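Local coordinates for tyrosyl-tRNA synthetase (Aeropyrum pernix, PDB 2CYA), which probably catalyses the ATP-dependent activation of tyrosine and its transfer to the acceptor end of tRNA(Tyr), working as a homodimer, at residues L167-D172 against K189-A194. Residues are numbered along the deposited sequence; the frame is centred on the assembly and turned at random.
Sequences LMQVSD and KAHMLA
Val170 drives both of its methyls into the surface of helix 188-198, in the groove between Ala190, Leu193 and Ala194. With CG1 anti to the backbone N (chi1 173°), the two branches divide the work. CG1 rests on Ala194, 3.7 Å from its CA. CG2 sits over the turn between Ala190 and Ala194, 3.6 Å from Ala190 O, and meets Leu193. The small alanines let the valine come right down to the backbone, where the CA atoms of Val170 and Ala194 are 5.1 Å apart. The axes of 167-172 and 189-194 pass at 9.0 Å, crossing at -62°.

One residue back, Gln169 runs its extended chain past Ala190, whose methyl sits over the flat face of the amide in van der Waals contact, 3.2 Å from Gln169 OE1. Beyond it the amide end turns to a polar network: NE2 donates to Gln187 OE1 and, at 3.1 Å, to a water. The same water lies in the ring plane of His191, 2.8 Å from its NE2, bridging the two segments, which share no direct hydrogen bond. At its other nitrogen, ND1, His191 is hydrogen-bonded to His210 NE2. A leucine in place of Gln169 would probably leave the bridging water and Gln187 OE1 without their amide donor and break the link to His191.

Gln169 and Asp172, with Tyr165 and Gln187, are predicted to bind L-tyrosine, so this packing probably borders the tyrosine pocket of the class I catalytic domain. The two helices are joined through strand 180-184 of the central sheet; helix 188-198 is tied to neighbouring strand 207-211 through His210, while helices 124-135 and 75-80 cover other sides of helix 161-175, and Leu167 and Met168 reach the second subunit.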
ATOM      1  N   LEU A 167      -5.559   2.921   5.111  1.00 24.43           N
ATOM      2  CA  LEU A 167      -4.369   2.277   5.648  1.00 25.62           C
ATOM      3  C   LEU A 167      -3.315   3.367   5.875  1.00 22.31           C
ATOM      4  O   LEU A 167      -2.660   3.407   6.913  1.00 24.00           O
ATOM      5  CB  LEU A 167      -3.854   1.222   4.655  1.00 25.68           C
ATOM      6  CG  LEU A 167      -4.176  -0.275   4.838  1.00 32.82           C
ATOM      7  CD1 LEU A 167      -5.423  -0.479   5.656  1.00 29.28           C
ATOM      8  CD2 LEU A 167      -4.285  -0.956   3.448  1.00 27.90           C
ATOM      9  N   MET A 168      -3.180   4.257   4.904  1.00 21.41           N
ATOM     10  CA  MET A 168      -2.226   5.360   5.006  1.00 22.55           C
ATOM     11  C   MET A 168      -2.664   6.373   6.061  1.00 23.32           C
ATOM     12  O   MET A 168      -1.828   6.933   6.767  1.00 22.81           O
ATOM     13  CB  MET A 168      -2.081   6.069   3.653  1.00 18.09           C
ATOM     14  CG  MET A 168      -1.213   5.284   2.651  1.00 23.55           C
ATOM     15  SD  MET A 168      -1.186   6.082   1.046  1.00 28.92           S
ATOM     16  CE  MET A 168      -0.294   7.642   1.482  1.00 24.79           C
ATOM     17  N   GLN A 169      -3.972   6.612   6.152  1.00 23.28           N
ATOM     18  CA  GLN A 169      -4.498   7.564   7.124  1.00 26.09           C
ATOM     19  C   GLN A 169      -4.129   7.097   8.527  1.00 24.72           C
ATOM     20  O   GLN A 169      -3.543   7.853   9.307  1.00 25.27           O
ATOM     21  CB  GLN A 169      -6.018   7.707   6.966  1.00 26.70           C
ATOM     22  CG  GLN A 169      -6.610   8.823   7.833  1.00 31.86           C
ATOM     23  CD  GLN A 169      -7.892   9.413   7.250  1.00 33.71           C
ATOM     24  OE1 GLN A 169      -8.495   8.847   6.327  1.00 33.17           O
ATOM     25  NE2 GLN A 169      -8.312  10.560   7.786  1.00 34.97           N
ATOM     26  N   VAL A 170      -4.432   5.840   8.834  1.00 24.22           N
ATOM     27  CA  VAL A 170      -4.104   5.270  10.140  1.00 23.78           C
ATOM     28  C   VAL A 170      -2.578   5.287  10.361  1.00 24.82           C
ATOM     29  O   VAL A 170      -2.096   5.594  11.458  1.00 24.49           O
ATOM     30  CB  VAL A 170      -4.613   3.810  10.242  1.00 24.92           C
ATOM     31  CG1 VAL A 170      -4.132   3.170  11.525  1.00 25.42           C
ATOM     32  CG2 VAL A 170      -6.137   3.784  10.174  1.00 20.63           C
ATOM     33  N   SER A 171      -1.812   4.968   9.321  1.00 21.80           N
ATOM     34  CA  SER A 171      -0.370   4.945   9.472  1.00 22.46           C
ATOM     35  C   SER A 171       0.212   6.326   9.722  1.00 21.53           C
ATOM     36  O   SER A 171       1.242   6.443  10.374  1.00 22.50           O
ATOM     37  CB  SER A 171       0.290   4.308   8.243  1.00 23.52           C
ATOM     38  OG  SER A 171      -0.134   2.963   8.108  1.00 24.63           O
ATOM     39  N   ASP A 172      -0.426   7.359   9.173  1.00 20.36           N
ATOM     40  CA  ASP A 172       0.020   8.735   9.375  1.00 22.07           C
ATOM     41  C   ASP A 172      -0.044   9.036  10.875  1.00 22.19           C
ATOM     42  O   ASP A 172       0.883   9.616  11.444  1.00 20.75           O
ATOM     43  CB  ASP A 172      -0.898   9.742   8.662  1.00 18.13           C
ATOM     44  CG  ASP A 172      -0.806   9.679   7.151  1.00 21.74           C
ATOM     45  OD1 ASP A 172       0.203   9.181   6.617  1.00 20.60           O
ATOM     46  OD2 ASP A 172      -1.746  10.158   6.488  1.00 22.75           O
ATOM     47  N   LYS A 189     -14.607   7.242  10.359  1.00 32.14           N
ATOM     48  CA  LYS A 189     -14.369   5.838  10.061  1.00 31.78           C
ATOM     49  C   LYS A 189     -12.881   5.489  10.070  1.00 29.49           C
ATOM     50  O   LYS A 189     -12.483   4.469  10.619  1.00 29.62           O
ATOM     51  CB  LYS A 189     -15.023   5.466   8.737  1.00 35.71           C
ATOM     52  CG  LYS A 189     -16.530   5.236   8.859  1.00 40.13           C
ATOM     53  CD  LYS A 189     -17.132   4.854   7.510  1.00 46.20           C
ATOM     54  CE  LYS A 189     -18.596   4.442   7.648  1.00 49.06           C
ATOM     55  NZ  LYS A 189     -19.207   4.138   6.319  1.00 51.85           N
ATOM     56  N   ALA A 190     -12.044   6.343   9.494  1.00 29.28           N
ATOM     57  CA  ALA A 190     -10.611   6.061   9.492  1.00 26.69           C
ATOM     58  C   ALA A 190     -10.108   6.069  10.934  1.00 25.41           C
ATOM     59  O   ALA A 190      -9.283   5.238  11.319  1.00 23.79           O
ATOM     60  CB  ALA A 190      -9.868   7.104   8.679  1.00 28.53           C
ATOM     61  N   HIS A 191     -10.610   7.007  11.734  1.00 23.50           N
ATOM     62  CA  HIS A 191     -10.178   7.101  13.124  1.00 24.39           C
ATOM     63  C   HIS A 191     -10.580   5.893  13.964  1.00 25.19           C
ATOM     64  O   HIS A 191      -9.825   5.480  14.848  1.00 26.66           O
ATOM     65  CB  HIS A 191     -10.698   8.398  13.753  1.00 24.94           C
ATOM     66  CG  HIS A 191     -10.060   9.628  13.185  1.00 26.09           C
ATOM     67  ND1 HIS A 191     -10.516  10.899  13.458  1.00 27.22           N
ATOM     68  CD2 HIS A 191      -9.009   9.777  12.340  1.00 28.58           C
ATOM     69  CE1 HIS A 191      -9.775  11.778  12.806  1.00 29.28           C
ATOM     70  NE2 HIS A 191      -8.853  11.123  12.120  1.00 28.14           N
ATOM     71  N   MET A 192     -11.755   5.328  13.697  1.00 24.14           N
ATOM     72  CA  MET A 192     -12.188   4.145  14.439  1.00 28.38           C
ATOM     73  C   MET A 192     -11.297   2.962  14.084  1.00 26.71           C
ATOM     74  O   MET A 192     -10.973   2.147  14.930  1.00 27.19           O
ATOM     75  CB  MET A 192     -13.658   3.797  14.136  1.00 31.12           C
ATOM     76  CG  MET A 192     -14.645   4.862  14.642  1.00 40.37           C
ATOM     77  SD  MET A 192     -14.339   5.287  16.393  1.00 48.96           S
ATOM     78  CE  MET A 192     -15.265   3.951  17.185  1.00 48.24           C
ATOM     79  N   LEU A 193     -10.909   2.867  12.819  1.00 27.03           N
ATOM     80  CA  LEU A 193     -10.030   1.789  12.390  1.00 24.44           C
ATOM     81  C   LEU A 193      -8.694   1.945  13.110  1.00 23.84           C
ATOM     82  O   LEU A 193      -8.076   0.957  13.526  1.00 25.40           O
ATOM     83  CB  LEU A 193      -9.800   1.877  10.877  1.00 26.12           C
ATOM     84  CG  LEU A 193      -8.781   0.882  10.314  1.00 25.84           C
ATOM     85  CD1 LEU A 193      -9.213  -0.548  10.664  1.00 25.92           C
ATOM     86  CD2 LEU A 193      -8.662   1.079   8.813  1.00 26.58           C
ATOM     87  N   ALA A 194      -8.225   3.186  13.251  1.00 23.26           N
ATOM     88  CA  ALA A 194      -6.932   3.402  13.926  1.00 22.95           C
ATOM     89  C   ALA A 194      -7.032   2.938  15.377  1.00 24.32           C
ATOM     90  O   ALA A 194      -6.139   2.259  15.895  1.00 23.54           O
ATOM     91  CB  ALA A 194      -6.546   4.883  13.888  1.00 20.97           C
TER
HETATM   92  O   HOH W   1      -6.908  11.922  10.237  1.00 26.06           O